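Local coordinates for actin-related protein 8 (Homo sapiens, PDB 4FO0) that binds ATP, has low ATPase activity without polymerising, and is a proposed core component of the INO80 chromatin-remodelling complex, at residues V43-H48 with L141-L146; D83-S88 with A357-F362; R575-Q578 with R583-R586. One frame throughout, in Å; residues are numbered along the deposited sequence.

All three contacts are small, buried and apolar, and none has a hydrogen bond across its two segments; what differs is what surrounds them. Contact 1 sets a strand against the loop beside it, and small and branched aliphatic side chains suffice. Contact 2 joins two helices far apart in the chain, and a flexible methionine bridges the gap between them. Contact 3 joins neighbours in sequence near the C-terminus, adding an indole and a carboxylate whose polar ends bond to other elements. It lies furthest out, about 30 Å from the chain's centre against 21 to 22 Å for contacts 1 and 2. Those two interleave along the chain, although their centres are about 37 Å apart.

Contact 1: residues V43-H48 with L141-L146; sequences VIARRH and LYVNPL
Val43 meets Leu141 where strand 38-47 packs against the connection between its two flanking strands, 134-136 and 149-152, an arrangement that probably corresponds to subdomain 2 of the actin fold. Both flanking strands are antiparallel to strand 38-47, and the helix and loop joining them pass over one of its faces. Val43 places CG1 between its own N and carbonyl carbon (chi1 60°), which directs that methyl to CD2 of Leu141, 4.1 Å away; the two side chains cross obliquely. Beta-branched valine suits the extended backbone here, while leucine reaches in from the last turn of helix 138-141. The side chain of Leu141 is about 7 Å from that of Thr25, an ATP-binding residue, and that of Val43 about 11 Å from the ATP. Ile44, on the other face, packs on helix 170-187 instead. Ala45 returns to the loop side, and its CB touches CG2 of Val143 at 4.2 Å. A small side chain suits a place that Val143, Ile151 and Leu135 already share. Arg46 makes no contact with the loop; its guanidinium forms a salt bridge with Asp176 and carries CD1 of Ile44 on one face. Beyond Val143 the loop bends in an Asx turn: OD1 of Asn144 accepts from N of Leu146 at 2.8 Å, the donor tilted 34° from the carbonyl plane.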
loop_
_atom_site.group_PDB
_atom_site.type_symbol
_atom_site.label_atom_id
_atom_site.label_comp_id
_atom_site.label_asym_id
_atom_site.label_seq_id
_atom_site.Cartn_x
_atom_site.Cartn_y
_atom_site.Cartn_z
ATOM N N VAL A 43 11.119 -4.461 5.122
ATOM C CA VAL A 43 12.124 -3.578 5.704
ATOM C C VAL A 43 13.278 -4.400 6.272
ATOM O O VAL A 43 13.108 -5.573 6.621
ATOM C CB VAL A 43 11.518 -2.740 6.842
ATOM C CG1 VAL A 43 10.997 -3.663 7.941
ATOM C CG2 VAL A 43 12.546 -1.723 7.403
ATOM N N ILE A 44 14.453 -3.785 6.358
ATOM C CA ILE A 44 15.628 -4.484 6.848
ATOM C C ILE A 44 16.514 -3.544 7.661
ATOM O O ILE A 44 16.720 -2.382 7.299
ATOM C CB ILE A 44 16.453 -5.124 5.697
ATOM C CG1 ILE A 44 17.718 -5.774 6.252
ATOM C CG2 ILE A 44 16.862 -4.092 4.678
ATOM C CD1 ILE A 44 18.471 -6.602 5.251
ATOM N N ALA A 45 17.016 -4.047 8.778
ATOM C CA ALA A 45 17.989 -3.306 9.573
ATOM C C ALA A 45 19.372 -3.906 9.359
ATOM O O ALA A 45 19.564 -5.117 9.472
ATOM C CB ALA A 45 17.622 -3.337 11.049
ATOM N N ARG A 46 20.329 -3.052 9.037
ATOM C CA ARG A 46 21.678 -3.500 8.787
ATOM C C ARG A 46 22.590 -2.881 9.813
ATOM O O ARG A 46 22.503 -1.672 10.077
ATOM C CB ARG A 46 22.112 -3.110 7.385
ATOM C CG ARG A 46 21.548 -4.010 6.309
ATOM C CD ARG A 46 22.358 -3.881 5.047
ATOM N NE ARG A 46 21.927 -4.804 3.997
ATOM C CZ ARG A 46 22.233 -6.095 3.950
ATOM N NH1 ARG A 46 22.957 -6.648 4.916
ATOM N NH2 ARG A 46 21.799 -6.833 2.939
ATOM N N ARG A 47 23.459 -3.710 10.397
ATOM C CA ARG A 47 24.391 -3.239 11.414
ATOM C C ARG A 47 25.436 -2.330 10.805
ATOM O O ARG A 47 25.663 -2.352 9.598
ATOM C CB ARG A 47 25.077 -4.400 12.134
ATOM C CG ARG A 47 25.785 -3.972 13.417
ATOM C CD ARG A 47 26.471 -5.134 14.114
ATOM N NE ARG A 47 25.854 -5.463 15.396
ATOM C CZ ARG A 47 26.105 -4.823 16.534
ATOM N NH1 ARG A 47 26.959 -3.809 16.553
ATOM N NH2 ARG A 47 25.492 -5.189 17.653
ATOM N N HIS A 48 26.051 -1.506 11.643
ATOM C CA HIS A 48 27.227 -0.757 11.230
ATOM C C HIS A 48 28.418 -1.692 11.247
ATOM O O HIS A 48 28.413 -2.691 11.969
ATOM C CB HIS A 48 27.482 0.394 12.184
ATOM C CG HIS A 48 26.473 1.484 12.081
ATOM N ND1 HIS A 48 25.419 1.430 11.194
ATOM C CD2 HIS A 48 26.351 2.662 12.739
ATOM C CE1 HIS A 48 24.692 2.526 11.315
ATOM N NE2 HIS A 48 25.239 3.292 12.244
ATOM N N LEU A 141 11.735 -3.513 12.630
ATOM C CA LEU A 141 10.978 -2.363 13.122
ATOM C C LEU A 141 11.257 -2.101 14.593
ATOM O O LEU A 141 11.174 -0.960 15.051
ATOM C CB LEU A 141 9.478 -2.554 12.941
ATOM C CG LEU A 141 8.894 -2.670 11.538
ATOM C CD1 LEU A 141 7.425 -3.006 11.633
ATOM C CD2 LEU A 141 9.081 -1.391 10.775
ATOM N N TYR A 142 11.585 -3.163 15.325
ATOM C CA TYR A 142 11.724 -3.094 16.781
ATOM C C TYR A 142 13.149 -2.929 17.301
ATOM O O TYR A 142 13.417 -3.083 18.489
ATOM C CB TYR A 142 11.065 -4.300 17.419
ATOM C CG TYR A 142 9.606 -4.071 17.605
ATOM C CD1 TYR A 142 8.718 -4.280 16.562
ATOM C CD2 TYR A 142 9.113 -3.602 18.812
ATOM C CE1 TYR A 142 7.370 -4.054 16.722
ATOM C CE2 TYR A 142 7.773 -3.377 18.987
ATOM C CZ TYR A 142 6.904 -3.599 17.938
ATOM O OH TYR A 142 5.562 -3.370 18.114
ATOM N N VAL A 143 14.063 -2.620 16.403
ATOM C CA VAL A 143 15.400 -2.272 16.807
ATOM C C VAL A 143 15.382 -0.904 17.491
ATOM O O VAL A 143 14.885 0.074 16.931
ATOM C CB VAL A 143 16.334 -2.272 15.588
ATOM C CG1 VAL A 143 17.679 -1.660 15.935
ATOM C CG2 VAL A 143 16.484 -3.704 15.059
ATOM N N ASN A 144 15.884 -0.859 18.720
ATOM C CA ASN A 144 16.081 0.388 19.438
ATOM C C ASN A 144 16.761 1.394 18.510
ATOM O O ASN A 144 17.781 1.094 17.909
ATOM C CB ASN A 144 16.930 0.126 20.677
ATOM C CG ASN A 144 17.089 1.354 21.567
ATOM O OD1 ASN A 144 17.094 2.494 21.103
ATOM N ND2 ASN A 144 17.249 1.113 22.858
ATOM N N PRO A 145 16.167 2.584 18.364
ATOM C CA PRO A 145 16.667 3.635 17.466
ATOM C C PRO A 145 18.083 4.059 17.838
ATOM O O PRO A 145 18.790 4.635 17.008
ATOM C CB PRO A 145 15.717 4.801 17.724
ATOM C CG PRO A 145 14.545 4.222 18.389
ATOM C CD PRO A 145 14.949 2.987 19.084
ATOM N N LEU A 146 18.480 3.785 19.079
ATOM C CA LEU A 146 19.840 4.069 19.534
ATOM C C LEU A 146 20.871 3.004 19.155
ATOM O O LEU A 146 22.072 3.250 19.235
ATOM C CB LEU A 146 19.858 4.238 21.041
ATOM C CG LEU A 146 19.063 5.436 21.534
ATOM C CD1 LEU A 146 19.027 5.405 23.044
ATOM C CD2 LEU A 146 19.688 6.727 21.015
#

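Contact 2: residues D83-S88 with A357-F362; sequences DQAIWS and APMALF
Met359 reaches across to Ala85 and Ile86, joining the weakly bonded end of helix 353-359 of the actin fold to the C-terminal part of helix 71-88. Helix 71-88 belongs to the long segment between strands 38-47 and 134-136, which is probably an insertion where actin has only a short loop. The tight part of the contact is this one methionine. Its SD lies 3.5 Å from CG1 of Ile86 and 4.1 Å from CD1 of the same isoleucine. A bend at the last torsion (chi3 45°) then turns the methyl across the isoleucine, leaving CE of Met359 3.9 Å from both Ile86 CG1 and Ala85 CB. Methionine suits the place because its unbranched chain spans backbones whose nearest CA atoms, those of Ile86 and Met359, are 8.9 Å apart. Alanine keeps the helix surface low where CE settles, while isoleucine supplies a long branch for the sulfur to lie against. Leu322 and Phe519 close around Met359, and Leu355 touches Ile86.

Away from the methionine the helix is more open and more polar: Gln84, Trp87 and Ser88 are exposed, and Trp87 makes a cation-pi contact with Arg96. At the margin, OD1 of Asp83 accepts from NE2 of Gln356 in a hydrogen bond that ties the two helices one turn away from the methionine. Behind Met359 the chain stays helical in its angles: its carbonyl O accepts from N of Phe362 at 3.0 Å and also lies in plane at the edge of the Phe362 ring.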
loop_
_atom_site.group_PDB
_atom_site.type_symbol
_atom_site.label_atom_id
_atom_site.label_comp_id
_atom_site.label_asym_id
_atom_site.label_seq_id
_atom_site.Cartn_x
_atom_site.Cartn_y
_atom_site.Cartn_z
ATOM N N ASP A 83 -13.536 20.375 3.353
ATOM C CA ASP A 83 -14.627 20.903 4.146
ATOM C C ASP A 83 -15.832 21.250 3.294
ATOM O O ASP A 83 -16.968 21.017 3.699
ATOM C CB ASP A 83 -14.160 22.113 4.952
ATOM C CG ASP A 83 -13.542 21.711 6.306
ATOM O OD1 ASP A 83 -13.612 20.511 6.660
ATOM O OD2 ASP A 83 -13.006 22.590 7.025
ATOM N N GLN A 84 -15.579 21.790 2.104
ATOM C CA GLN A 84 -16.650 22.201 1.211
ATOM C C GLN A 84 -17.429 20.993 0.714
ATOM O O GLN A 84 -18.661 21.023 0.614
ATOM C CB GLN A 84 -16.086 22.988 0.031
ATOM C CG GLN A 84 -17.136 23.326 -1.013
ATOM C CD GLN A 84 -16.545 23.897 -2.277
ATOM O OE1 GLN A 84 -15.540 24.609 -2.250
ATOM N NE2 GLN A 84 -17.166 23.579 -3.401
ATOM N N ALA A 85 -16.690 19.934 0.406
ATOM C CA ALA A 85 -17.266 18.672 -0.022
ATOM C C ALA A 85 -18.048 18.005 1.094
ATOM O O ALA A 85 -19.017 17.299 0.842
ATOM C CB ALA A 85 -16.166 17.742 -0.518
ATOM N N ILE A 86 -17.611 18.203 2.332
ATOM C CA ILE A 86 -18.273 17.572 3.465
ATOM C C ILE A 86 -19.639 18.216 3.697
ATOM O O ILE A 86 -20.670 17.537 3.772
ATOM C CB ILE A 86 -17.422 17.682 4.739
ATOM C CG1 ILE A 86 -16.200 16.768 4.648
ATOM C CG2 ILE A 86 -18.234 17.334 5.966
ATOM C CD1 ILE A 86 -15.251 16.902 5.846
ATOM N N TRP A 87 -19.616 19.537 3.814
ATOM C CA TRP A 87 -20.807 20.367 3.932
ATOM C C TRP A 87 -21.799 20.124 2.802
ATOM O O TRP A 87 -22.997 20.000 3.026
ATOM C CB TRP A 87 -20.388 21.835 3.889
ATOM C CG TRP A 87 -21.509 22.785 4.127
ATOM C CD1 TRP A 87 -22.052 23.653 3.228
ATOM C CD2 TRP A 87 -22.230 22.970 5.353
ATOM N NE1 TRP A 87 -23.061 24.368 3.818
ATOM C CE2 TRP A 87 -23.187 23.973 5.125
ATOM C CE3 TRP A 87 -22.151 22.389 6.624
ATOM C CZ2 TRP A 87 -24.071 24.401 6.119
ATOM C CZ3 TRP A 87 -23.020 22.822 7.611
ATOM C CH2 TRP A 87 -23.970 23.815 7.351
ATOM N N SER A 88 -21.280 20.089 1.582
ATOM C CA SER A 88 -22.097 19.933 0.397
ATOM C C SER A 88 -22.938 18.652 0.413
ATOM O O SER A 88 -23.995 18.595 -0.200
ATOM C CB SER A 88 -21.211 19.989 -0.848
ATOM O OG SER A 88 -21.356 18.808 -1.617
ATOM N N ALA A 357 -9.435 13.577 7.182
ATOM C CA ALA A 357 -8.170 12.969 6.792
ATOM C C ALA A 357 -8.289 11.968 5.628
ATOM O O ALA A 357 -7.544 12.051 4.659
ATOM C CB ALA A 357 -7.517 12.325 7.993
ATOM N N PRO A 358 -9.214 11.006 5.733
ATOM C CA PRO A 358 -9.408 10.026 4.655
ATOM C C PRO A 358 -9.832 10.706 3.365
ATOM O O PRO A 358 -9.489 10.241 2.281
ATOM C CB PRO A 358 -10.564 9.151 5.163
ATOM C CG PRO A 358 -10.594 9.368 6.630
ATOM C CD PRO A 358 -10.051 10.736 6.913
ATOM N N MET A 359 -10.585 11.794 3.481
ATOM C CA MET A 359 -11.039 12.527 2.307
ATOM C C MET A 359 -9.943 13.331 1.624
ATOM O O MET A 359 -10.166 13.867 0.547
ATOM C CB MET A 359 -12.187 13.458 2.655
ATOM C CG MET A 359 -13.479 12.736 2.917
ATOM S SD MET A 359 -14.826 13.903 3.067
ATOM C CE MET A 359 -14.478 14.973 1.671
ATOM N N ALA A 360 -8.767 13.433 2.235
ATOM C CA ALA A 360 -7.665 14.077 1.540
ATOM C C ALA A 360 -7.232 13.222 0.349
ATOM O O ALA A 360 -6.569 13.719 -0.560
ATOM C CB ALA A 360 -6.518 14.342 2.458
ATOM N N LEU A 361 -7.619 11.944 0.344
ATOM C CA LEU A 361 -7.398 11.088 -0.828
ATOM C C LEU A 361 -8.123 11.634 -2.056
ATOM O O LEU A 361 -7.726 11.374 -3.185
ATOM C CB LEU A 361 -7.837 9.647 -0.563
ATOM C CG LEU A 361 -6.939 8.898 0.415
ATOM C CD1 LEU A 361 -7.574 7.586 0.794
ATOM C CD2 LEU A 361 -5.545 8.680 -0.190
ATOM N N PHE A 362 -9.179 12.408 -1.830
ATOM C CA PHE A 362 -9.921 13.004 -2.927
ATOM C C PHE A 362 -9.535 14.461 -3.168
ATOM O O PHE A 362 -9.819 15.022 -4.234
ATOM C CB PHE A 362 -11.413 12.844 -2.677
ATOM C CG PHE A 362 -11.825 11.413 -2.486
ATOM C CD1 PHE A 362 -12.374 10.683 -3.542
ATOM C CD2 PHE A 362 -11.621 10.776 -1.257
ATOM C CE1 PHE A 362 -12.736 9.348 -3.368
ATOM C CE2 PHE A 362 -11.979 9.436 -1.074
ATOM C CZ PHE A 362 -12.538 8.722 -2.126
#

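Contact 3: residues R575-Q578 with R583-R586; sequences REWQ and RMLR
The CA atoms of Trp577 and Met584 are 6.8 Å apart where the short helices 574-580 and 583-588 fold against one another across a tight connection. Met584 fills the angle between them. Its chain is bent at both chi2 (-70°) and chi3, curling over the first helix so that SD lies 3.5 Å from CB of Glu576 and CG 3.6 Å from the carbonyl O of Glu576. The flexible thioether suits a space bounded by backbone and methylene, and CG also reaches CE3 of Trp577 at 4.3 Å. Replacing Met584 by an alanine removes the thioether, which is likely to open a gap between the helices and leave CB of Glu576 and CE3 of Trp577 without this apolar neighbour.

These helices probably correspond to the C-terminal helices of subdomain 1 in actin, and strand 572-573 leads directly into them; Ile572 of that strand packs on both Met584 and Leu585. Leu585 continues the apolar side of the second helix. Its CD1 approaches the indole of Trp577 at the ring edge, near its plane, 3.7 Å from CZ3 and 3.7 Å from CH2. Trp577 swings its CG opposite the backbone N (chi1 -175°), which carries the six-membered ring toward that leucine, while helix 211-225 packs against the same indole and Asn219 takes its NE1 hydrogen. Tryptophan thus joins three helices. Glu576 keeps its hydrocarbon part against the methionine and extends its carboxylate beyond it, where OE2 makes a salt bridge with NH1 of Arg588 and accepts from the backbone N of Tyr573.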
loop_
_atom_site.group_PDB
_atom_site.type_symbol
_atom_site.label_atom_id
_atom_site.label_comp_id
_atom_site.label_asym_id
_atom_site.label_seq_id
_atom_site.Cartn_x
_atom_site.Cartn_y
_atom_site.Cartn_z
ATOM N N ARG A 575 17.943 -21.330 -17.662
ATOM C CA ARG A 575 18.921 -21.380 -18.737
ATOM C C ARG A 575 18.567 -20.459 -19.893
ATOM O O ARG A 575 19.448 -19.828 -20.477
ATOM C CB ARG A 575 19.191 -22.807 -19.211
ATOM C CG ARG A 575 20.626 -22.982 -19.715
ATOM C CD ARG A 575 21.006 -24.442 -19.868
ATOM N NE ARG A 575 20.191 -25.117 -20.875
ATOM C CZ ARG A 575 20.683 -25.802 -21.901
ATOM N NH1 ARG A 575 21.996 -25.912 -22.062
ATOM N NH2 ARG A 575 19.862 -26.384 -22.766
ATOM N N GLU A 576 17.283 -20.357 -20.209
ATOM C CA GLU A 576 16.850 -19.379 -21.204
ATOM C C GLU A 576 17.238 -17.968 -20.758
ATOM O O GLU A 576 17.578 -17.110 -21.573
ATOM C CB GLU A 576 15.343 -19.463 -21.433
ATOM C CG GLU A 576 14.821 -20.889 -21.580
ATOM C CD GLU A 576 13.297 -20.974 -21.521
ATOM O OE1 GLU A 576 12.718 -21.823 -22.230
ATOM O OE2 GLU A 576 12.674 -20.198 -20.763
ATOM N N TRP A 577 17.197 -17.731 -19.456
ATOM C CA TRP A 577 17.564 -16.439 -18.936
ATOM C C TRP A 577 19.040 -16.215 -19.022
ATOM O O TRP A 577 19.497 -15.200 -19.574
ATOM C CB TRP A 577 17.104 -16.281 -17.499
ATOM C CG TRP A 577 17.377 -14.901 -16.979
ATOM C CD1 TRP A 577 18.385 -14.504 -16.118
ATOM C CD2 TRP A 577 16.654 -13.673 -17.306
ATOM N NE1 TRP A 577 18.330 -13.161 -15.890
ATOM C CE2 TRP A 577 17.314 -12.603 -16.571
ATOM C CE3 TRP A 577 15.561 -13.369 -18.095
ATOM C CZ2 TRP A 577 16.882 -11.297 -16.638
ATOM C CZ3 TRP A 577 15.135 -12.047 -18.156
ATOM C CH2 TRP A 577 15.783 -11.037 -17.445
ATOM N N GLN A 578 19.808 -17.145 -18.473
ATOM C CA GLN A 578 21.256 -17.053 -18.504
ATOM C C GLN A 578 21.736 -16.782 -19.916
ATOM O O GLN A 578 22.715 -16.077 -20.128
ATOM C CB GLN A 578 21.871 -18.349 -17.993
ATOM C CG GLN A 578 23.344 -18.249 -17.659
ATOM C CD GLN A 578 23.786 -19.322 -16.688
ATOM O OE1 GLN A 578 23.047 -20.263 -16.408
ATOM N NE2 GLN A 578 24.998 -19.185 -16.168
ATOM N N ARG A 583 15.694 -10.704 -23.402
ATOM C CA ARG A 583 15.015 -11.116 -24.614
ATOM C C ARG A 583 13.789 -11.968 -24.266
ATOM O O ARG A 583 12.792 -11.962 -24.985
ATOM C CB ARG A 583 15.984 -11.904 -25.490
ATOM C CG ARG A 583 15.547 -12.075 -26.927
ATOM C CD ARG A 583 16.112 -13.372 -27.473
ATOM N NE ARG A 583 16.167 -13.395 -28.930
ATOM C CZ ARG A 583 16.331 -14.503 -29.645
ATOM N NH1 ARG A 583 16.439 -15.674 -29.029
ATOM N NH2 ARG A 583 16.376 -14.443 -30.972
ATOM N N MET A 584 13.860 -12.685 -23.149
ATOM C CA MET A 584 12.786 -13.590 -22.763
ATOM C C MET A 584 11.525 -12.825 -22.423
ATOM O O MET A 584 10.428 -13.197 -22.832
ATOM C CB MET A 584 13.209 -14.443 -21.576
ATOM C CG MET A 584 14.518 -15.182 -21.801
ATOM S SD MET A 584 14.345 -16.494 -23.025
ATOM C CE MET A 584 12.722 -16.152 -23.705
ATOM N N LEU A 585 11.695 -11.742 -21.681
ATOM C CA LEU A 585 10.579 -10.890 -21.301
ATOM C C LEU A 585 9.927 -10.275 -22.529
ATOM O O LEU A 585 8.702 -10.271 -22.648
ATOM C CB LEU A 585 11.051 -9.812 -20.322
ATOM C CG LEU A 585 11.563 -10.444 -19.022
ATOM C CD1 LEU A 585 12.454 -9.508 -18.244
ATOM C CD2 LEU A 585 10.401 -10.921 -18.160
ATOM N N ARG A 586 10.739 -9.763 -23.449
ATOM C CA ARG A 586 10.189 -9.216 -24.683
ATOM C C ARG A 586 9.394 -10.269 -25.443
ATOM O O ARG A 586 8.300 -9.994 -25.935
ATOM C CB ARG A 586 11.281 -8.607 -25.563
ATOM C CG ARG A 586 11.610 -7.178 -25.167
ATOM C CD ARG A 586 12.498 -6.493 -26.175
ATOM N NE ARG A 586 13.810 -7.127 -26.268
ATOM C CZ ARG A 586 14.846 -6.832 -25.487
ATOM N NH1 ARG A 586 16.000 -7.467 -25.661
ATOM N NH2 ARG A 586 14.731 -5.909 -24.535
#